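Pyridoxamine 5'-phosphate oxidase (PDB 4HMW) catalyses, as an FMN-dependent oxidase, several oxidations in the terminal steps of core phenazine antibiotic biosynthesis, using molecular oxygen and releasing hydrogen peroxide. Local coordinates at residues S72-G77 and G177-P182; L54-S59 and G89-E94; S133-A138 and E161-G166. One frame throughout, in Å; residues are numbered along the deposited sequence.

Contact 1 (S72-G77 and G177-P182); sequences SIDDRG and GYRLEP
Gly77 and Leu180 make the close backbone approach here: Gly77 CA lies 3.2 Å from Leu180 O in a CA-H...O contact. With no side chain on Gly77, the carbonyl oxygen can come right up to its alpha carbon, and the CG methylene of Arg179 lies against it as well. A little further on, the carbonyl oxygen of Arg76 rests over CA of Glu181 and CD of Pro182. On this packed side Asp74 divides its carboxylate between two jobs. Its CG is folded back between its own N and carbonyl carbon (chi1 66°), which lets OD1 accept from Arg76 N at 2.8 Å, an Asx turn, while OD2 faces the other strand. There Arg179 NE donates to the syn lone pair of Asp74 OD2 at 3.1 Å, the oxygen lying near the guanidinium plane; the bond from Arg179 NH1 to the same oxygen is weak. The turn is type I, Asp74 to Gly77, and it closes the beta-hairpin that joins strands 63-74 and 77-83 of the split-barrel sheet expected for this FMN-binding family. Strand 175-182 runs antiparallel to the second arm, with backbone hydrogen bonds pairing Tyr178 with Phe80 and Leu180 with Val78. Toward solvent lies the exposed Arg76 side chain, whose guanidinium lies flat on that of Arg179, planes 26° apart and centres 3.8 Å apart. Within its own strand Glu181 sends OE2 to Arg179 NH2 at 3.3 Å, a salt bridge tilted out of the guanidinium plane. The two carboxylates would be expected to offset the charge of the stacked arginines. The loose pair is Arg76 NH1 and Glu181 OE2, 4.1 Å apart with the oxygen well out of the guanidinium plane, so charge alone relates them.

Contact 2 (L54-S59 and G89-E94); sequences LATATS and GRELTE
Thr56 and Glu91 meet where helix 87-95 lies across strand 51-57 of the FMN-binding barrel, the two short axes 7.2 Å apart at closest and inclined at 57°. Thr56 OG1 donates to Glu91 OE1 at 2.8 Å, reaching the oxygen on its anti side and 26° out of the carboxylate plane. The other branch of the threonine, CG2, packs on Leu92 CD2 at 3.7 Å. One beta-branched residue thus gives the helix both a polar and an apolar hold. Beyond the strand end, Thr58 OG1 donates to Glu94 OE2 at 2.9 Å through the syn lone pair of the carboxylate oxygen; with its hydroxyl turned opposite the backbone N (chi1 -166°), Thr58 runs alongside the glutamate. Ser59 adds weak bonds from N and OG to that same oxygen at the solvent-exposed end of the contact.

The next shell fixes the buried pair. Ser64 OG is the strongest polar partner of Glu91 OE1, and Arg66 NH1, from an FMN-binding residue, bonds Thr56 OG1 as well as Leu54 O. Thr95 OG1 bonds both Ala57 O and Glu91 O. Helix 87-95 itself begins with Arg87 and Lys88, both FMN-binding residues, so this seam ties the cofactor-binding end of the helix to the strands beneath it. The far side of strand 51-57 is packed by the second subunit, whose Ala55 and Ile63 touch Ala55 and Ala57. Between strand and helix a water accepts from Ala57 N at 3.2 Å and may give a weak bond to Glu91 O.

Contact 3 (S133-A138 and E161-G166); sequences SVPMHA and ELLALG
Val134 and Leu163 form the tight spot, with Val134 CG1 only 3.3 Å from Leu163 CD1, closer than methyl groups usually sit. Both branches come at the gap from opposite helices: CG1 of the valine stands opposite its backbone N (chi1 177°), and the leucine likewise swings CG away from its own N, which carries CD1 to the first turn of helix 134-142. The same methyl lies 4.2 Å from Pro135 CD.

The other apolar meeting involves side-chain bases. Ala138 CB sits 4.0 Å from Leu162 CB and 4.4 Å from Leu163 CB, so the alanine methyl lies against the base of both leucines, and here the two backbones come nearest. Leu162 CD1 also brushes the carbonyl oxygen of Ala138 at 3.8 Å.

Polar bonds serve each helix and its surroundings rather than the interface. Ser133 is the N-cap of helix 134-142: its OG accepts from Met136 N at 3.2 Å with a fairly straight N-H (159°). His137 turns away from the contact, stacks on Trp129 and donates from NE2 to Trp129 O, anchoring this helix to helix 122-130.

As for placement, the short helical segments 134-138 and 161-165 run at 137° to each other, their axes 8.9 Å apart at closest, in the helical excursion between strands 109-119 and 175-182. Arg194 of the second subunit packs on Ser133, Pro135 and Met136, while Ser140, further along helix 134-142, probably binds substrate, by similarity.

Since no hydrogen bond or ion pair crosses between 133-138 and 161-166, these two segments are joined by van der Waals packing alone, without the directional restraint that polar bonds would bring.

From the N terminus, residues 54-59 come first and wait for 89-94, which closes contact 2 around strand 63-74 and strand 77-83. Residues 72-77 lie inside that loop, but their partner 177-182 comes late, so contacts 1 and 2 cross. Before contact 1 closes, the chain makes the helical excursion in which contact 3 opens and shuts, nested inside contact 1 and in series after contact 2. Contacts 1 and 2 work on the same sheet and touch where Tyr178 packs on Gly89; contact 3 stands about 29 Å from contact 1 (centres), joining helices outside the barrel. Contacts 2 and 3 both reach the second subunit.

Contact 1 (S72-G77 and G177-P182)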
loop_
_atom_site.group_PDB
_atom_site.type_symbol
_atom_site.label_atom_id
_atom_site.label_comp_id
_atom_site.label_asym_id
_atom_site.label_seq_id
_atom_site.Cartn_x
_atom_site.Cartn_y
_atom_site.Cartn_z
ATOM N N SER B 72 -12.542 4.940 11.388
ATOM C CA SER B 72 -13.368 3.920 12.002
ATOM C C SER B 72 -13.831 2.911 10.971
ATOM O O SER B 72 -13.613 3.081 9.758
ATOM C CB SER B 72 -14.601 4.527 12.688
ATOM O OG SER B 72 -15.443 5.180 11.742
ATOM N N ILE B 73 -14.495 1.862 11.466
ATOM C CA ILE B 73 -15.067 0.839 10.610
ATOM C C ILE B 73 -16.484 0.603 11.065
ATOM O O ILE B 73 -16.738 0.334 12.246
ATOM C CB ILE B 73 -14.286 -0.455 10.729
ATOM C CG1 ILE B 73 -12.855 -0.219 10.245
ATOM C CG2 ILE B 73 -14.881 -1.546 9.869
ATOM C CD1 ILE B 73 -11.991 -1.402 10.361
ATOM N N ASP B 74 -17.425 0.723 10.143
ATOM C CA ASP B 74 -18.804 0.354 10.467
ATOM C C ASP B 74 -19.175 -0.901 9.686
ATOM O O ASP B 74 -18.319 -1.476 8.985
ATOM C CB ASP B 74 -19.759 1.522 10.217
ATOM C CG ASP B 74 -19.882 1.908 8.744
ATOM O OD1 ASP B 74 -19.568 1.083 7.877
ATOM O OD2 ASP B 74 -20.344 3.052 8.461
ATOM N N ASP B 75 -20.425 -1.316 9.753
ATOM C CA ASP B 75 -20.828 -2.577 9.131
ATOM C C ASP B 75 -20.756 -2.598 7.616
ATOM O O ASP B 75 -20.876 -3.658 7.010
ATOM C CB ASP B 75 -22.248 -2.930 9.554
ATOM C CG ASP B 75 -22.365 -3.089 11.044
ATOM O OD1 ASP B 75 -22.557 -2.057 11.731
ATOM O OD2 ASP B 75 -22.236 -4.235 11.538
ATOM N N ARG B 76 -20.549 -1.442 6.999
ATOM C CA ARG B 76 -20.508 -1.377 5.546
ATOM C C ARG B 76 -19.111 -1.069 4.986
ATOM O O ARG B 76 -18.902 -1.190 3.791
ATOM C CB ARG B 76 -21.499 -0.330 5.032
ATOM C CG ARG B 76 -22.968 -0.732 5.138
ATOM C CD ARG B 76 -23.868 0.327 4.499
ATOM N NE ARG B 76 -23.991 1.514 5.344
ATOM C CZ ARG B 76 -24.422 2.705 4.924
ATOM N NH1 ARG B 76 -24.769 2.888 3.651
ATOM N NH2 ARG B 76 -24.507 3.725 5.778
ATOM N N GLY B 77 -18.176 -0.636 5.822
ATOM C CA GLY B 77 -16.850 -0.360 5.311
ATOM C C GLY B 77 -15.995 0.505 6.202
ATOM O O GLY B 77 -16.289 0.739 7.368
ATOM N N GLY B 177 -15.551 13.069 4.245
ATOM C CA GLY B 177 -15.315 11.674 4.574
ATOM C C GLY B 177 -15.800 10.768 3.460
ATOM O O GLY B 177 -16.699 11.136 2.682
ATOM N N TYR B 178 -15.196 9.581 3.386
ATOM C CA TYR B 178 -15.592 8.524 2.448
ATOM C C TYR B 178 -15.728 7.228 3.225
ATOM O O TYR B 178 -15.060 7.046 4.227
ATOM C CB TYR B 178 -14.511 8.284 1.362
ATOM C CG TYR B 178 -14.375 9.432 0.394
ATOM C CD1 TYR B 178 -15.141 9.510 -0.745
ATOM C CD2 TYR B 178 -13.463 10.430 0.632
ATOM C CE1 TYR B 178 -14.999 10.568 -1.605
ATOM C CE2 TYR B 178 -13.324 11.477 -0.200
ATOM C CZ TYR B 178 -14.077 11.552 -1.319
ATOM O OH TYR B 178 -13.893 12.643 -2.145
ATOM N N ARG B 179 -16.596 6.345 2.758
ATOM C CA ARG B 179 -16.594 4.960 3.199
ATOM C C ARG B 179 -16.087 4.063 2.073
ATOM O O ARG B 179 -16.649 4.036 0.988
ATOM C CB ARG B 179 -17.999 4.538 3.641
ATOM C CG ARG B 179 -18.029 3.103 4.277
ATOM C CD ARG B 179 -19.447 2.637 4.552
ATOM N NE ARG B 179 -20.152 3.546 5.449
ATOM C CZ ARG B 179 -21.024 4.495 5.089
ATOM N NH1 ARG B 179 -21.561 5.243 6.038
ATOM N NH2 ARG B 179 -21.392 4.696 3.822
ATOM N N LEU B 180 -15.010 3.320 2.341
ATOM C CA LEU B 180 -14.536 2.336 1.418
ATOM C C LEU B 180 -15.346 1.086 1.648
ATOM O O LEU B 180 -15.172 0.422 2.648
ATOM C CB LEU B 180 -13.037 2.106 1.601
ATOM C CG LEU B 180 -12.373 1.048 0.710
ATOM C CD1 LEU B 180 -12.587 1.361 -0.752
ATOM C CD2 LEU B 180 -10.879 0.912 1.031
ATOM N N GLU B 181 -16.251 0.797 0.725
ATOM C CA GLU B 181 -17.151 -0.346 0.827
ATOM C C GLU B 181 -16.629 -1.477 -0.051
ATOM O O GLU B 181 -16.507 -1.329 -1.284
ATOM C CB GLU B 181 -18.578 0.037 0.395
ATOM C CG GLU B 181 -19.135 1.206 1.158
ATOM C CD GLU B 181 -20.616 1.432 0.921
ATOM O OE1 GLU B 181 -21.176 0.907 -0.081
ATOM O OE2 GLU B 181 -21.220 2.169 1.738
ATOM N N PRO B 182 -16.289 -2.607 0.568
ATOM C CA PRO B 182 -15.599 -3.632 -0.210
ATOM C C PRO B 182 -16.527 -4.435 -1.098
ATOM O O PRO B 182 -17.666 -4.704 -0.692
ATOM C CB PRO B 182 -15.004 -4.548 0.873
ATOM C CG PRO B 182 -15.892 -4.360 2.055
ATOM C CD PRO B 182 -16.320 -2.923 2.007
#

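Contact 2 (L54-S59 and G89-E94)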
loop_
_atom_site.group_PDB
_atom_site.type_symbol
_atom_site.label_atom_id
_atom_site.label_comp_id
_atom_site.label_asym_id
_atom_site.label_seq_id
_atom_site.Cartn_x
_atom_site.Cartn_y
_atom_site.Cartn_z
ATOM N N LEU B 54 -3.618 3.269 0.450
ATOM C CA LEU B 54 -4.793 3.488 -0.401
ATOM C C LEU B 54 -4.417 3.819 -1.842
ATOM O O LEU B 54 -3.777 4.839 -2.092
ATOM C CB LEU B 54 -5.654 4.633 0.160
ATOM C CG LEU B 54 -6.975 4.875 -0.583
ATOM C CD1 LEU B 54 -7.963 3.781 -0.328
ATOM C CD2 LEU B 54 -7.554 6.188 -0.169
ATOM N N ALA B 55 -4.856 2.979 -2.768
ATOM C CA ALA B 55 -4.597 3.144 -4.204
ATOM C C ALA B 55 -5.868 3.564 -4.923
ATOM O O ALA B 55 -6.952 3.039 -4.655
ATOM C CB ALA B 55 -4.083 1.849 -4.778
ATOM N N THR B 56 -5.697 4.528 -5.824
ATOM C CA THR B 56 -6.768 5.079 -6.640
ATOM C C THR B 56 -6.182 5.212 -8.070
ATOM O O THR B 56 -4.988 5.101 -8.272
ATOM C CB THR B 56 -7.228 6.450 -6.131
ATOM O OG1 THR B 56 -6.107 7.319 -5.988
ATOM C CG2 THR B 56 -7.946 6.311 -4.794
ATOM N N ALA B 57 -7.035 5.446 -9.058
ATOM C CA ALA B 57 -6.568 5.614 -10.425
ATOM C C ALA B 57 -7.266 6.736 -11.161
ATOM O O ALA B 57 -8.414 7.109 -10.869
ATOM C CB ALA B 57 -6.671 4.331 -11.191
ATOM N N THR B 58 -6.538 7.299 -12.119
ATOM C CA THR B 58 -7.077 8.336 -12.974
ATOM C C THR B 58 -7.706 7.692 -14.207
ATOM O O THR B 58 -7.668 6.459 -14.379
ATOM C CB THR B 58 -5.973 9.343 -13.308
ATOM O OG1 THR B 58 -6.559 10.525 -13.875
ATOM C CG2 THR B 58 -4.986 8.745 -14.230
ATOM N N SER B 59 -8.316 8.522 -15.046
ATOM C CA SER B 59 -9.120 8.024 -16.151
ATOM C C SER B 59 -8.370 7.108 -17.110
ATOM O O SER B 59 -8.958 6.163 -17.637
ATOM C CB SER B 59 -9.715 9.190 -16.935
ATOM O OG SER B 59 -10.421 10.061 -16.050
ATOM N N GLY B 89 -8.690 12.505 -4.106
ATOM C CA GLY B 89 -10.081 12.942 -4.102
ATOM C C GLY B 89 -10.570 13.086 -5.540
ATOM O O GLY B 89 -11.674 12.653 -5.893
ATOM N N ARG B 90 -9.727 13.666 -6.382
ATOM C CA ARG B 90 -10.077 13.819 -7.786
ATOM C C ARG B 90 -10.183 12.448 -8.439
ATOM O O ARG B 90 -11.114 12.199 -9.226
ATOM C CB ARG B 90 -9.065 14.712 -8.489
ATOM C CG ARG B 90 -9.073 16.162 -7.958
ATOM C CD ARG B 90 -8.092 17.108 -8.670
ATOM N NE ARG B 90 -6.702 16.623 -8.608
ATOM C CZ ARG B 90 -6.132 15.883 -9.565
ATOM N NH1 ARG B 90 -6.833 15.546 -10.651
ATOM N NH2 ARG B 90 -4.869 15.474 -9.449
ATOM N N GLU B 91 -9.259 11.543 -8.110
ATOM C CA GLU B 91 -9.289 10.212 -8.742
ATOM C C GLU B 91 -10.536 9.421 -8.316
ATOM O O GLU B 91 -11.168 8.749 -9.150
ATOM C CB GLU B 91 -7.973 9.445 -8.474
ATOM C CG GLU B 91 -6.815 10.065 -9.298
ATOM C CD GLU B 91 -5.436 9.436 -9.144
ATOM O OE1 GLU B 91 -5.289 8.410 -8.456
ATOM O OE2 GLU B 91 -4.478 10.000 -9.750
ATOM N N LEU B 92 -10.888 9.485 -7.030
ATOM C CA LEU B 92 -12.098 8.838 -6.552
ATOM C C LEU B 92 -13.335 9.363 -7.266
ATOM O O LEU B 92 -14.228 8.599 -7.595
ATOM C CB LEU B 92 -12.261 9.051 -5.051
ATOM C CG LEU B 92 -11.276 8.202 -4.238
ATOM C CD1 LEU B 92 -11.310 8.588 -2.761
ATOM C CD2 LEU B 92 -11.592 6.730 -4.401
ATOM N N THR B 93 -13.395 10.665 -7.488
ATOM C CA THR B 93 -14.527 11.244 -8.203
ATOM C C THR B 93 -14.582 10.752 -9.647
ATOM O O THR B 93 -15.676 10.498 -10.178
ATOM C CB THR B 93 -14.440 12.770 -8.228
ATOM O OG1 THR B 93 -14.408 13.258 -6.887
ATOM C CG2 THR B 93 -15.630 13.369 -8.959
ATOM N N GLU B 94 -13.413 10.640 -10.279
ATOM C CA GLU B 94 -13.317 10.231 -11.690
ATOM C C GLU B 94 -13.696 8.776 -11.914
ATOM O O GLU B 94 -14.433 8.453 -12.838
ATOM C CB GLU B 94 -11.888 10.388 -12.223
ATOM C CG GLU B 94 -11.444 11.799 -12.430
ATOM C CD GLU B 94 -9.995 11.959 -12.905
ATOM O OE1 GLU B 94 -9.642 13.121 -13.259
ATOM O OE2 GLU B 94 -9.211 10.968 -12.919
HETATM O O HOH W 1 -10.034 5.843 -8.038
#

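Contact 3 (S133-A138 and E161-G166)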
loop_
_atom_site.group_PDB
_atom_site.type_symbol
_atom_site.label_atom_id
_atom_site.label_comp_id
_atom_site.label_asym_id
_atom_site.label_seq_id
_atom_site.Cartn_x
_atom_site.Cartn_y
_atom_site.Cartn_z
ATOM N N SER B 133 -8.690 18.358 16.360
ATOM C CA SER B 133 -8.139 19.417 17.186
ATOM C C SER B 133 -8.125 20.725 16.410
ATOM O O SER B 133 -8.203 20.725 15.173
ATOM C CB SER B 133 -6.711 19.055 17.599
ATOM O OG SER B 133 -5.840 19.090 16.475
ATOM N N VAL B 134 -8.005 21.841 17.123
ATOM C CA VAL B 134 -7.958 23.133 16.451
ATOM C C VAL B 134 -6.682 23.278 15.616
ATOM O O VAL B 134 -6.721 23.824 14.531
ATOM C CB VAL B 134 -8.111 24.336 17.424
ATOM C CG1 VAL B 134 -7.970 25.637 16.668
ATOM C CG2 VAL B 134 -9.459 24.314 18.119
ATOM N N PRO B 135 -5.542 22.767 16.101
ATOM C CA PRO B 135 -4.364 22.816 15.212
ATOM C C PRO B 135 -4.535 22.045 13.910
ATOM O O PRO B 135 -4.014 22.470 12.870
ATOM C CB PRO B 135 -3.264 22.174 16.059
ATOM C CG PRO B 135 -3.677 22.423 17.453
ATOM C CD PRO B 135 -5.181 22.377 17.471
ATOM N N MET B 136 -5.216 20.903 13.968
ATOM C CA MET B 136 -5.544 20.169 12.751
ATOM C C MET B 136 -6.459 21.025 11.866
ATOM O O MET B 136 -6.248 21.103 10.649
ATOM C CB MET B 136 -6.194 18.811 13.083
ATOM C CG MET B 136 -6.627 18.025 11.851
ATOM S SD MET B 136 -8.191 18.605 11.079
ATOM C CE MET B 136 -8.351 17.344 9.821
ATOM N N HIS B 137 -7.465 21.663 12.466
ATOM C CA HIS B 137 -8.376 22.538 11.704
ATOM C C HIS B 137 -7.609 23.623 10.997
ATOM O O HIS B 137 -7.887 23.959 9.856
ATOM C CB HIS B 137 -9.358 23.256 12.629
ATOM C CG HIS B 137 -10.418 22.367 13.174
ATOM N ND1 HIS B 137 -11.269 22.757 14.186
ATOM C CD2 HIS B 137 -10.765 21.100 12.853
ATOM C CE1 HIS B 137 -12.096 21.765 14.464
ATOM N NE2 HIS B 137 -11.819 20.756 13.660
ATOM N N ALA B 138 -6.659 24.206 11.703
ATOM C CA ALA B 138 -5.953 25.364 11.171
ATOM C C ALA B 138 -5.092 24.951 9.968
ATOM O O ALA B 138 -5.070 25.639 8.946
ATOM C CB ALA B 138 -5.102 26.034 12.270
ATOM N N GLU B 161 -2.267 32.069 12.321
ATOM C CA GLU B 161 -3.297 33.115 12.450
ATOM C C GLU B 161 -4.658 32.533 12.779
ATOM O O GLU B 161 -5.381 33.083 13.627
ATOM C CB GLU B 161 -3.429 33.913 11.155
ATOM C CG GLU B 161 -2.253 34.834 10.842
ATOM C CD GLU B 161 -2.310 35.386 9.418
ATOM O OE1 GLU B 161 -3.165 34.924 8.603
ATOM O OE2 GLU B 161 -1.485 36.287 9.113
ATOM N N LEU B 162 -5.033 31.447 12.097
ATOM C CA LEU B 162 -6.336 30.837 12.332
ATOM C C LEU B 162 -6.432 30.318 13.756
ATOM O O LEU B 162 -7.458 30.484 14.435
ATOM C CB LEU B 162 -6.585 29.689 11.356
ATOM C CG LEU B 162 -6.848 30.133 9.922
ATOM C CD1 LEU B 162 -6.922 28.920 9.033
ATOM C CD2 LEU B 162 -8.116 30.976 9.846
ATOM N N LEU B 163 -5.366 29.700 14.225
ATOM C CA LEU B 163 -5.360 29.191 15.590
ATOM C C LEU B 163 -5.489 30.331 16.633
ATOM O O LEU B 163 -6.165 30.190 17.671
ATOM C CB LEU B 163 -4.081 28.374 15.806
ATOM C CG LEU B 163 -3.861 27.667 17.134
ATOM C CD1 LEU B 163 -4.865 26.561 17.342
ATOM C CD2 LEU B 163 -2.459 27.110 17.157
ATOM N N ALA B 164 -4.845 31.459 16.361
ATOM C CA ALA B 164 -4.829 32.566 17.306
ATOM C C ALA B 164 -6.171 33.317 17.425
ATOM O O ALA B 164 -6.431 33.979 18.432
ATOM C CB ALA B 164 -3.714 33.525 16.925
ATOM N N LEU B 165 -7.018 33.238 16.406
ATOM C CA LEU B 165 -8.304 33.931 16.454
ATOM C C LEU B 165 -9.127 33.473 17.645
ATOM O O LEU B 165 -9.715 34.290 18.361
ATOM C CB LEU B 165 -9.105 33.695 15.164
ATOM C CG LEU B 165 -8.590 34.361 13.884
ATOM C CD1 LEU B 165 -9.471 33.951 12.719
ATOM C CD2 LEU B 165 -8.545 35.888 14.007
ATOM N N GLY B 166 -9.164 32.161 17.863
ATOM C CA GLY B 166 -9.957 31.590 18.937
ATOM C C GLY B 166 -11.429 31.449 18.606
ATOM O O GLY B 166 -12.263 31.234 19.478
#